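Signal recognition 54 kDa protein (Pyrococcus furiosus, PDB 3DM5) is the SRP54 protein of the signal recognition particle, combining a helical bundle, a P-loop domain that holds GDP here, and a helical signal-peptide-binding domain. Local coordinates at residues T383-L388 / Y395-R400; I320-R325 / L330-A335; E203-S208 / K236-I241. One frame throughout, in Å; residues are numbered along the deposited sequence.

Interaction 1. Residues T383-L388 / Y395-R400; sequences TEEELL and YSRIKR
Glu386 meets the Arg400 guanidinium end-on, one carboxylate oxygen to each of two nitrogens. Its CG lies beside the backbone N (chi1 -67°), and the extended chain carries the carboxylate across to Arg400. Arg400 NH2 donates to Glu386 OE1 and NH1 to Glu386 OE2, both at 2.7 Å. The flat groups lie 19° apart, and both oxygens are met on the syn side. OE1 takes a second bond, from Thr383 N at 2.9 Å, from above the carboxylate plane. In return Thr383 OG1 accepts a weak bond from Glu386 N, a capping box starting helix 384-388. Thr383 CG2 lies over one face of the Arg400 guanidinium.

Arg397 adds weak bonds. Its NE reaches Glu386 OE2 at 3.3 Å. Its NH2 reaches Glu385 OE2 at 3.1 Å, that carboxylate standing nearly perpendicular (81°) to the guanidinium, with OE2 at its edge. The stronger partner of Glu385 OE2 is Ile96 N of the second subunit, whose O accepts from Arg397 NH2. Arg400 NE donates to Arg127 O of the second subunit, and its NH2 also to Ser381 O of its own chain. Two acids and two arginines probably balance each other's charge where the helices meet the second subunit.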
loop_
_atom_site.group_PDB
_atom_site.type_symbol
_atom_site.label_atom_id
_atom_site.label_comp_id
_atom_site.label_asym_id
_atom_site.label_seq_id
_atom_site.Cartn_x
_atom_site.Cartn_y
_atom_site.Cartn_z
ATOM N N THR A 383 -12.013 39.337 -1.597
ATOM C CA THR A 383 -11.959 38.433 -2.725
ATOM C C THR A 383 -10.514 38.256 -3.143
ATOM O O THR A 383 -9.621 38.934 -2.629
ATOM C CB THR A 383 -12.778 38.948 -3.920
ATOM O OG1 THR A 383 -12.216 40.175 -4.419
ATOM C CG2 THR A 383 -14.210 39.167 -3.498
ATOM N N GLU A 384 -10.291 37.339 -4.074
ATOM C CA GLU A 384 -8.955 37.042 -4.564
ATOM C C GLU A 384 -8.368 38.288 -5.190
ATOM O O GLU A 384 -7.253 38.687 -4.866
ATOM C CB GLU A 384 -9.001 35.890 -5.588
ATOM C CG GLU A 384 -7.763 35.030 -5.626
ATOM C CD GLU A 384 -7.400 34.399 -4.276
ATOM O OE1 GLU A 384 -8.265 34.280 -3.377
ATOM O OE2 GLU A 384 -6.225 34.009 -4.124
ATOM N N GLU A 385 -9.140 38.912 -6.076
ATOM C CA GLU A 385 -8.651 40.067 -6.831
ATOM C C GLU A 385 -8.271 41.214 -5.905
ATOM O O GLU A 385 -7.358 41.976 -6.206
ATOM C CB GLU A 385 -9.697 40.547 -7.832
ATOM C CG GLU A 385 -10.937 41.101 -7.172
ATOM C CD GLU A 385 -11.893 41.718 -8.163
ATOM O OE1 GLU A 385 -11.411 42.222 -9.211
ATOM O OE2 GLU A 385 -13.118 41.693 -7.877
ATOM N N GLU A 386 -8.987 41.336 -4.792
ATOM C CA GLU A 386 -8.659 42.313 -3.752
ATOM C C GLU A 386 -7.372 41.955 -3.021
ATOM O O GLU A 386 -6.495 42.791 -2.867
ATOM C CB GLU A 386 -9.818 42.476 -2.754
ATOM C CG GLU A 386 -11.063 43.105 -3.375
ATOM C CD GLU A 386 -12.278 43.038 -2.460
ATOM O OE1 GLU A 386 -12.271 42.205 -1.529
ATOM O OE2 GLU A 386 -13.243 43.813 -2.673
ATOM N N LEU A 387 -7.256 40.709 -2.572
ATOM C CA LEU A 387 -6.031 40.264 -1.915
ATOM C C LEU A 387 -4.814 40.420 -2.831
ATOM O O LEU A 387 -3.702 40.689 -2.369
ATOM C CB LEU A 387 -6.169 38.823 -1.417
ATOM C CG LEU A 387 -7.281 38.597 -0.396
ATOM C CD1 LEU A 387 -7.465 37.120 -0.169
ATOM C CD2 LEU A 387 -6.967 39.294 0.902
ATOM N N LEU A 388 -5.024 40.280 -4.131
ATOM C CA LEU A 388 -3.895 40.298 -5.056
ATOM C C LEU A 388 -3.578 41.703 -5.568
ATOM O O LEU A 388 -2.446 41.989 -5.955
ATOM C CB LEU A 388 -4.117 39.308 -6.208
ATOM C CG LEU A 388 -4.189 37.851 -5.736
ATOM C CD1 LEU A 388 -4.469 36.878 -6.872
ATOM C CD2 LEU A 388 -2.898 37.489 -5.028
ATOM N N TYR A 395 -13.924 52.591 -1.808
ATOM C CA TYR A 395 -14.676 52.723 -0.565
ATOM C C TYR A 395 -15.882 51.789 -0.455
ATOM O O TYR A 395 -16.127 51.237 0.617
ATOM C CB TYR A 395 -15.085 54.172 -0.251
ATOM C CG TYR A 395 -15.708 54.275 1.126
ATOM C CD1 TYR A 395 -14.932 54.101 2.268
ATOM C CD2 TYR A 395 -17.074 54.495 1.288
ATOM C CE1 TYR A 395 -15.494 54.163 3.537
ATOM C CE2 TYR A 395 -17.645 54.559 2.556
ATOM C CZ TYR A 395 -16.845 54.392 3.676
ATOM O OH TYR A 395 -17.380 54.451 4.945
ATOM N N SER A 396 -16.637 51.606 -1.535
ATOM C CA SER A 396 -17.807 50.723 -1.466
ATOM C C SER A 396 -17.372 49.284 -1.184
ATOM O O SER A 396 -18.070 48.532 -0.497
ATOM C CB SER A 396 -18.655 50.799 -2.737
ATOM O OG SER A 396 -17.851 50.604 -3.882
ATOM N N ARG A 397 -16.204 48.921 -1.711
ATOM C CA ARG A 397 -15.590 47.631 -1.433
ATOM C C ARG A 397 -15.298 47.482 0.055
ATOM O O ARG A 397 -15.603 46.450 0.663
ATOM C CB ARG A 397 -14.299 47.484 -2.232
ATOM C CG ARG A 397 -14.509 47.124 -3.693
ATOM C CD ARG A 397 -13.171 46.915 -4.373
ATOM N NE ARG A 397 -13.197 45.772 -5.281
ATOM C CZ ARG A 397 -13.719 45.804 -6.499
ATOM N NH1 ARG A 397 -14.264 46.924 -6.957
ATOM N NH2 ARG A 397 -13.693 44.721 -7.260
ATOM N N ILE A 398 -14.713 48.525 0.637
ATOM C CA ILE A 398 -14.421 48.544 2.065
ATOM C C ILE A 398 -15.675 48.340 2.907
ATOM O O ILE A 398 -15.654 47.645 3.920
ATOM C CB ILE A 398 -13.750 49.859 2.482
ATOM C CG1 ILE A 398 -12.331 49.926 1.927
ATOM C CG2 ILE A 398 -13.719 49.980 3.997
ATOM C CD1 ILE A 398 -11.510 51.036 2.514
ATOM N N LYS A 399 -16.773 48.954 2.492
ATOM C CA LYS A 399 -18.012 48.812 3.237
ATOM C C LYS A 399 -18.575 47.396 3.044
ATOM O O LYS A 399 -19.247 46.869 3.934
ATOM C CB LYS A 399 -19.012 49.910 2.852
ATOM N N ARG A 400 -18.283 46.770 1.899
ATOM C CA ARG A 400 -18.651 45.363 1.688
ATOM C C ARG A 400 -17.774 44.460 2.567
ATOM O O ARG A 400 -18.266 43.597 3.310
ATOM C CB ARG A 400 -18.513 44.949 0.212
ATOM C CG ARG A 400 -19.146 43.564 -0.100
ATOM C CD ARG A 400 -18.459 42.761 -1.240
ATOM N NE ARG A 400 -17.181 42.170 -0.836
ATOM C CZ ARG A 400 -15.995 42.498 -1.353
ATOM N NH1 ARG A 400 -15.917 43.405 -2.315
ATOM N NH2 ARG A 400 -14.880 41.919 -0.912
#

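Interaction 2. Residues I320-R325 / L330-A335; sequences IERFLR and LKDMYA
Arg322 is the first residue of 320-325 to touch the other segment, and it meets Asp332. Its chain bends at chi3 (-50°), which turns the guanidinium toward the carboxylate. Asp332 OD1 lies in the guanidinium plane, at its edge. The two flat groups are 31° apart. The salt bridge, Arg322 NH2 to Asp332 OD2, is long at 3.6 Å, and no hydrogen bond joins the two segments. Arg322 NH2 also has a weak, long ion pair with Asp319, one turn earlier on its own helix.

Phe323 follows. Its ring meets the same aspartate with the CE1 and CZ end. CE1 is 3.3 Å from Asp332 OD1, and CZ is 3.7 Å from Asp332 CB. The ring and carboxylate planes stand 57° apart, and OD1 approaches the ring obliquely. This is van der Waals contact. The Phe323 ring has aromatic company too. Phe328, in the connection between the helices, packs against it edge-to-face, and Phe426 of helix 409-427 meets it with the planes at about 55°.

Helices 313-324 and 330-341 are consecutive, joined by a short non-helical connection; the second belongs to the helical signal-peptide-binding domain. Asp332 sits in the first turn of helix 330-341, where OD1 accepts from Thr329 N. That bond ties the carboxylate to the start of its own helix, whose dipole would probably favour the charged form. The stronger partner of OD2 is Arg288 of the second subunit, so Arg322 is a lesser one.

At Arg325 the backbone leaves helical geometry, and the chain turns toward helix 330-341.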
loop_
_atom_site.group_PDB
_atom_site.type_symbol
_atom_site.label_atom_id
_atom_site.label_comp_id
_atom_site.label_asym_id
_atom_site.label_seq_id
_atom_site.Cartn_x
_atom_site.Cartn_y
_atom_site.Cartn_z
ATOM N N ILE A 320 10.968 38.204 -1.638
ATOM C CA ILE A 320 11.343 39.509 -1.130
ATOM C C ILE A 320 11.749 40.486 -2.238
ATOM O O ILE A 320 11.363 41.651 -2.206
ATOM C CB ILE A 320 12.474 39.363 -0.103
ATOM C CG1 ILE A 320 11.925 38.724 1.182
ATOM C CG2 ILE A 320 13.120 40.707 0.182
ATOM C CD1 ILE A 320 12.962 37.970 2.012
ATOM N N GLU A 321 12.510 40.021 -3.221
ATOM C CA GLU A 321 12.886 40.896 -4.328
ATOM C C GLU A 321 11.656 41.408 -5.058
ATOM O O GLU A 321 11.672 42.502 -5.623
ATOM C CB GLU A 321 13.851 40.207 -5.293
ATOM C CG GLU A 321 15.276 40.174 -4.772
ATOM C CD GLU A 321 16.223 39.449 -5.700
ATOM O OE1 GLU A 321 16.053 38.223 -5.880
ATOM O OE2 GLU A 321 17.144 40.105 -6.235
ATOM N N ARG A 322 10.589 40.613 -5.035
ATOM C CA ARG A 322 9.301 41.033 -5.587
ATOM C C ARG A 322 8.714 42.158 -4.741
ATOM O O ARG A 322 8.088 43.081 -5.273
ATOM C CB ARG A 322 8.297 39.876 -5.631
ATOM C CG ARG A 322 8.396 38.951 -6.847
ATOM C CD ARG A 322 7.202 37.984 -6.868
ATOM N NE ARG A 322 7.011 37.306 -5.580
ATOM C CZ ARG A 322 6.164 37.707 -4.624
ATOM N NH1 ARG A 322 5.408 38.790 -4.800
ATOM N NH2 ARG A 322 6.068 37.023 -3.487
ATOM N N PHE A 323 8.902 42.077 -3.426
ATOM C CA PHE A 323 8.388 43.106 -2.529
ATOM C C PHE A 323 9.109 44.427 -2.774
ATOM O O PHE A 323 8.493 45.494 -2.743
ATOM C CB PHE A 323 8.552 42.698 -1.061
ATOM C CG PHE A 323 7.847 41.418 -0.696
ATOM C CD1 PHE A 323 6.906 40.855 -1.544
ATOM C CD2 PHE A 323 8.111 40.787 0.515
ATOM C CE1 PHE A 323 6.259 39.678 -1.199
ATOM C CE2 PHE A 323 7.462 39.619 0.867
ATOM C CZ PHE A 323 6.536 39.063 0.004
ATOM N N LEU A 324 10.416 44.341 -3.020
ATOM C CA LEU A 324 11.257 45.517 -3.237
ATOM C C LEU A 324 10.769 46.335 -4.419
ATOM O O LEU A 324 10.831 47.563 -4.404
ATOM C CB LEU A 324 12.715 45.110 -3.447
ATOM C CG LEU A 324 13.332 44.309 -2.297
ATOM C CD1 LEU A 324 14.847 44.217 -2.442
ATOM C CD2 LEU A 324 12.948 44.906 -0.947
ATOM N N ARG A 325 10.285 45.645 -5.444
ATOM C CA ARG A 325 9.733 46.310 -6.615
ATOM C C ARG A 325 8.257 46.634 -6.389
ATOM O O ARG A 325 7.521 46.957 -7.327
ATOM C CB ARG A 325 9.923 45.441 -7.860
ATOM C CG ARG A 325 11.327 44.874 -7.993
ATOM C CD ARG A 325 11.470 43.967 -9.206
ATOM N NE ARG A 325 12.736 43.234 -9.177
ATOM C CZ ARG A 325 12.878 41.982 -8.742
ATOM N NH1 ARG A 325 11.824 41.297 -8.304
ATOM N NH2 ARG A 325 14.077 41.409 -8.750
ATOM N N LEU A 330 -1.764 41.640 -0.238
ATOM C CA LEU A 330 -2.469 41.332 0.996
ATOM C C LEU A 330 -2.281 39.878 1.372
ATOM O O LEU A 330 -2.396 39.510 2.538
ATOM C CB LEU A 330 -3.954 41.651 0.845
ATOM C CG LEU A 330 -4.334 43.068 1.266
ATOM C CD1 LEU A 330 -5.344 43.655 0.305
ATOM C CD2 LEU A 330 -4.877 43.037 2.678
ATOM N N LYS A 331 -1.992 39.055 0.372
ATOM C CA LYS A 331 -1.720 37.647 0.604
ATOM C C LYS A 331 -0.342 37.510 1.247
ATOM O O LYS A 331 -0.174 36.799 2.236
ATOM C CB LYS A 331 -1.769 36.874 -0.712
ATOM C CG LYS A 331 -2.491 35.540 -0.625
ATOM C CD LYS A 331 -3.902 35.613 -1.199
ATOM C CE LYS A 331 -3.928 35.187 -2.662
ATOM N NZ LYS A 331 -4.045 33.710 -2.818
ATOM N N ASP A 332 0.639 38.206 0.678
ATOM C CA ASP A 332 1.982 38.271 1.252
ATOM C C ASP A 332 1.992 38.740 2.718
ATOM O O ASP A 332 2.722 38.189 3.542
ATOM C CB ASP A 332 2.864 39.182 0.408
ATOM C CG ASP A 332 3.146 38.608 -0.964
ATOM O OD1 ASP A 332 3.105 39.367 -1.959
ATOM O OD2 ASP A 332 3.411 37.391 -1.052
ATOM N N MET A 333 1.186 39.753 3.035
ATOM C CA MET A 333 1.061 40.252 4.403
ATOM C C MET A 333 0.335 39.247 5.306
ATOM O O MET A 333 0.825 38.890 6.379
ATOM C CB MET A 333 0.335 41.599 4.418
ATOM C CG MET A 333 0.331 42.287 5.779
ATOM S SD MET A 333 -0.999 43.495 5.992
ATOM C CE MET A 333 -2.406 42.414 6.221
ATOM N N TYR A 334 -0.840 38.808 4.860
ATOM C CA TYR A 334 -1.597 37.734 5.511
ATOM C C TYR A 334 -0.669 36.652 6.026
ATOM O O TYR A 334 -0.867 36.130 7.118
ATOM C CB TYR A 334 -2.578 37.118 4.506
ATOM C CG TYR A 334 -3.608 36.158 5.079
ATOM C CD1 TYR A 334 -4.971 36.398 4.923
ATOM C CD2 TYR A 334 -3.224 35.002 5.747
ATOM C CE1 TYR A 334 -5.922 35.523 5.426
ATOM C CE2 TYR A 334 -4.171 34.120 6.256
ATOM C CZ TYR A 334 -5.519 34.389 6.091
ATOM O OH TYR A 334 -6.465 33.523 6.591
ATOM N N ALA A 335 0.336 36.323 5.218
ATOM C CA ALA A 335 1.302 35.275 5.530
ATOM C C ALA A 335 2.384 35.744 6.504
ATOM O O ALA A 335 2.663 35.073 7.494
ATOM C CB ALA A 335 1.930 34.745 4.254
#

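Interaction 3. Residues E203-S208 / K236-I241; sequences EMKQIS and KEATPI. With SO4 (sulfate ion), chain H.
The Met204 side chain starts with CG between the backbone N and the carbonyl carbon (chi1 82°), then bends at chi2 and chi3. These turns carry its methyl CE to the chain at Ala238 and Thr239. CE lies 3.7 Å from Thr239 CB and 3.9 Å from Ala238 O. The Met204 and Thr239 side chains cross at about a right angle. Both residues are buried. Met204 also packs on Val106 and Val216, so it fills the space between its helix, the sheet and the loop.

Lys205 takes the outer side. Its CG lies beside the backbone N (chi1 -60°), and the chain bends repeatedly beyond it. The aliphatic part passes Ala238: Lys205 CD is 3.6 Å from Ala238 O and 4.0 Å from Ala238 CB. The amino group goes on to a sulfate ion, probably from the crystallisation liquor. Lys205 NZ donates to sulfate O2 at 3.2 Å, with a weaker bond to O3.

A water links the segments at Ser208. It bonds to Ser208 OG at 2.7 Å and to Thr239 OG1 at 3.0 Å. No direct hydrogen bond joins the segments. Thr239 OG1 also accepts from Ile241 N, at 3.0 Å and 151°. This is an ST turn, which bends the chain past Pro240 just before strand 242-247. Ile241 then pairs its backbone with Val216 of strand 215-221.

The contact joins helix 198-211 to the connection from helix 228-237 into strand 242-247. That connection completes a beta-alpha-beta crossover between the neighbouring parallel strands 215-221 and 242-247, as is characteristic of the alpha/beta fold of P-loop NTPases.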
loop_
_atom_site.group_PDB
_atom_site.type_symbol
_atom_site.label_atom_id
_atom_site.label_comp_id
_atom_site.label_asym_id
_atom_site.label_seq_id
_atom_site.Cartn_x
_atom_site.Cartn_y
_atom_site.Cartn_z
ATOM N N GLU A 203 20.485 -32.434 21.953
ATOM C CA GLU A 203 21.843 -32.209 21.499
ATOM C C GLU A 203 22.461 -30.962 22.127
ATOM O O GLU A 203 23.681 -30.896 22.301
ATOM C CB GLU A 203 21.918 -32.129 19.970
ATOM N N MET A 204 21.646 -29.970 22.476
ATOM C CA MET A 204 22.237 -28.802 23.121
ATOM C C MET A 204 22.542 -29.086 24.588
ATOM O O MET A 204 23.554 -28.618 25.109
ATOM C CB MET A 204 21.408 -27.524 22.960
ATOM C CG MET A 204 20.280 -27.408 23.940
ATOM S SD MET A 204 20.169 -25.769 24.641
ATOM C CE MET A 204 21.151 -25.970 26.121
ATOM N N LYS A 205 21.683 -29.868 25.244
ATOM C CA LYS A 205 21.918 -30.233 26.637
ATOM C C LYS A 205 23.226 -31.014 26.737
ATOM O O LYS A 205 24.063 -30.727 27.595
ATOM C CB LYS A 205 20.732 -30.990 27.244
ATOM C CG LYS A 205 19.445 -30.184 27.238
ATOM C CD LYS A 205 18.514 -30.508 28.396
ATOM C CE LYS A 205 17.458 -31.528 27.999
ATOM N NZ LYS A 205 16.167 -31.329 28.739
ATOM N N GLN A 206 23.428 -31.947 25.810
ATOM C CA GLN A 206 24.668 -32.710 25.752
ATOM C C GLN A 206 25.908 -31.878 25.484
ATOM O O GLN A 206 26.846 -31.955 26.270
ATOM C CB GLN A 206 24.554 -33.853 24.763
ATOM C CG GLN A 206 23.557 -34.886 25.237
ATOM C CD GLN A 206 23.258 -35.950 24.206
ATOM O OE1 GLN A 206 23.872 -36.003 23.142
ATOM N NE2 GLN A 206 22.299 -36.806 24.520
ATOM N N ILE A 207 25.926 -31.092 24.402
ATOM C CA ILE A 207 27.065 -30.196 24.119
ATOM C C ILE A 207 27.343 -29.200 25.244
ATOM O O ILE A 207 28.487 -28.875 25.521
ATOM C CB ILE A 207 26.877 -29.358 22.838
ATOM C CG1 ILE A 207 26.453 -30.230 21.670
ATOM C CG2 ILE A 207 28.172 -28.652 22.458
ATOM C CD1 ILE A 207 26.275 -29.469 20.379
ATOM N N SER A 208 26.292 -28.702 25.881
ATOM C CA SER A 208 26.452 -27.776 26.990
ATOM C C SER A 208 27.084 -28.454 28.223
ATOM O O SER A 208 27.815 -27.818 29.000
ATOM C CB SER A 208 25.099 -27.145 27.356
ATOM O OG SER A 208 25.173 -26.341 28.528
ATOM N N LYS A 236 14.306 -22.070 26.876
ATOM C CA LYS A 236 14.498 -21.486 28.199
ATOM C C LYS A 236 14.297 -22.505 29.319
ATOM O O LYS A 236 14.748 -22.301 30.450
ATOM C CB LYS A 236 13.534 -20.319 28.411
ATOM C CG LYS A 236 13.741 -19.585 29.721
ATOM C CD LYS A 236 12.525 -18.739 30.120
ATOM C CE LYS A 236 12.676 -18.279 31.567
ATOM N NZ LYS A 236 11.689 -17.252 31.990
ATOM N N GLU A 237 13.607 -23.593 28.997
ATOM C CA GLU A 237 13.325 -24.645 29.959
ATOM C C GLU A 237 14.396 -25.747 29.937
ATOM O O GLU A 237 14.517 -26.503 30.883
ATOM C CB GLU A 237 11.943 -25.240 29.696
ATOM C CG GLU A 237 10.763 -24.386 30.258
ATOM C CD GLU A 237 9.388 -24.816 29.695
ATOM O OE1 GLU A 237 9.337 -25.618 28.722
ATOM O OE2 GLU A 237 8.357 -24.341 30.223
ATOM N N ALA A 238 15.172 -25.822 28.864
ATOM C CA ALA A 238 16.244 -26.810 28.726
ATOM C C ALA A 238 17.613 -26.290 29.151
ATOM O O ALA A 238 18.615 -26.954 28.945
ATOM C CB ALA A 238 16.313 -27.335 27.274
ATOM N N THR A 239 17.651 -25.098 29.727
ATOM C CA THR A 239 18.914 -24.491 30.102
ATOM C C THR A 239 18.722 -23.355 31.084
ATOM O O THR A 239 17.910 -22.465 30.878
ATOM C CB THR A 239 19.692 -23.959 28.895
ATOM O OG1 THR A 239 20.807 -23.199 29.367
ATOM C CG2 THR A 239 18.812 -23.062 28.036
ATOM N N PRO A 240 19.461 -23.402 32.181
ATOM C CA PRO A 240 19.379 -22.358 33.200
ATOM C C PRO A 240 20.212 -21.157 32.790
ATOM O O PRO A 240 20.152 -20.128 33.465
ATOM C CB PRO A 240 20.001 -23.032 34.422
ATOM C CG PRO A 240 21.028 -23.988 33.785
ATOM C CD PRO A 240 20.243 -24.563 32.643
ATOM N N ILE A 241 20.977 -21.274 31.706
ATOM C CA ILE A 241 21.818 -20.155 31.268
ATOM C C ILE A 241 21.546 -19.699 29.821
ATOM O O ILE A 241 22.495 -19.461 29.038
ATOM C CB ILE A 241 23.341 -20.469 31.430
ATOM C CG1 ILE A 241 23.675 -21.864 30.901
ATOM C CG2 ILE A 241 23.771 -20.363 32.871
ATOM C CD1 ILE A 241 25.157 -22.020 30.575
HETATM S S SO4 H . 17.036 -33.788 31.515
HETATM O O1 SO4 H . 18.243 -33.564 32.304
HETATM O O2 SO4 H . 16.161 -32.620 31.632
HETATM O O3 SO4 H . 17.416 -34.003 30.116
HETATM O O4 SO4 H . 16.322 -34.960 32.025
HETATM O O HOH W 1 22.894 -25.321 29.623
#

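In the fold
Interactions 1 and 2 are neighbours among the C-terminal helices, and both touch the second subunit. Salt bridge Glu384 OE2 to Lys331 NZ, 2.6 Å, joins them, and Leu387 packs on Leu330 beside it. Helix 384-388 therefore bears on both helix 330-341 and helix 395-405. Both contacts are mostly buried, yet both use charge. In interaction 1 paired hydrogen bonds do the work, while in interaction 2 a long ion pair accompanies contact of a phenyl ring with the same carboxylate. Interaction 3 lies on the opposite side of the chain's centre, about 58 Å from interaction 2 at the nearest atoms. It is apolar and water-bridged, partly buried, with one lysine at the surface.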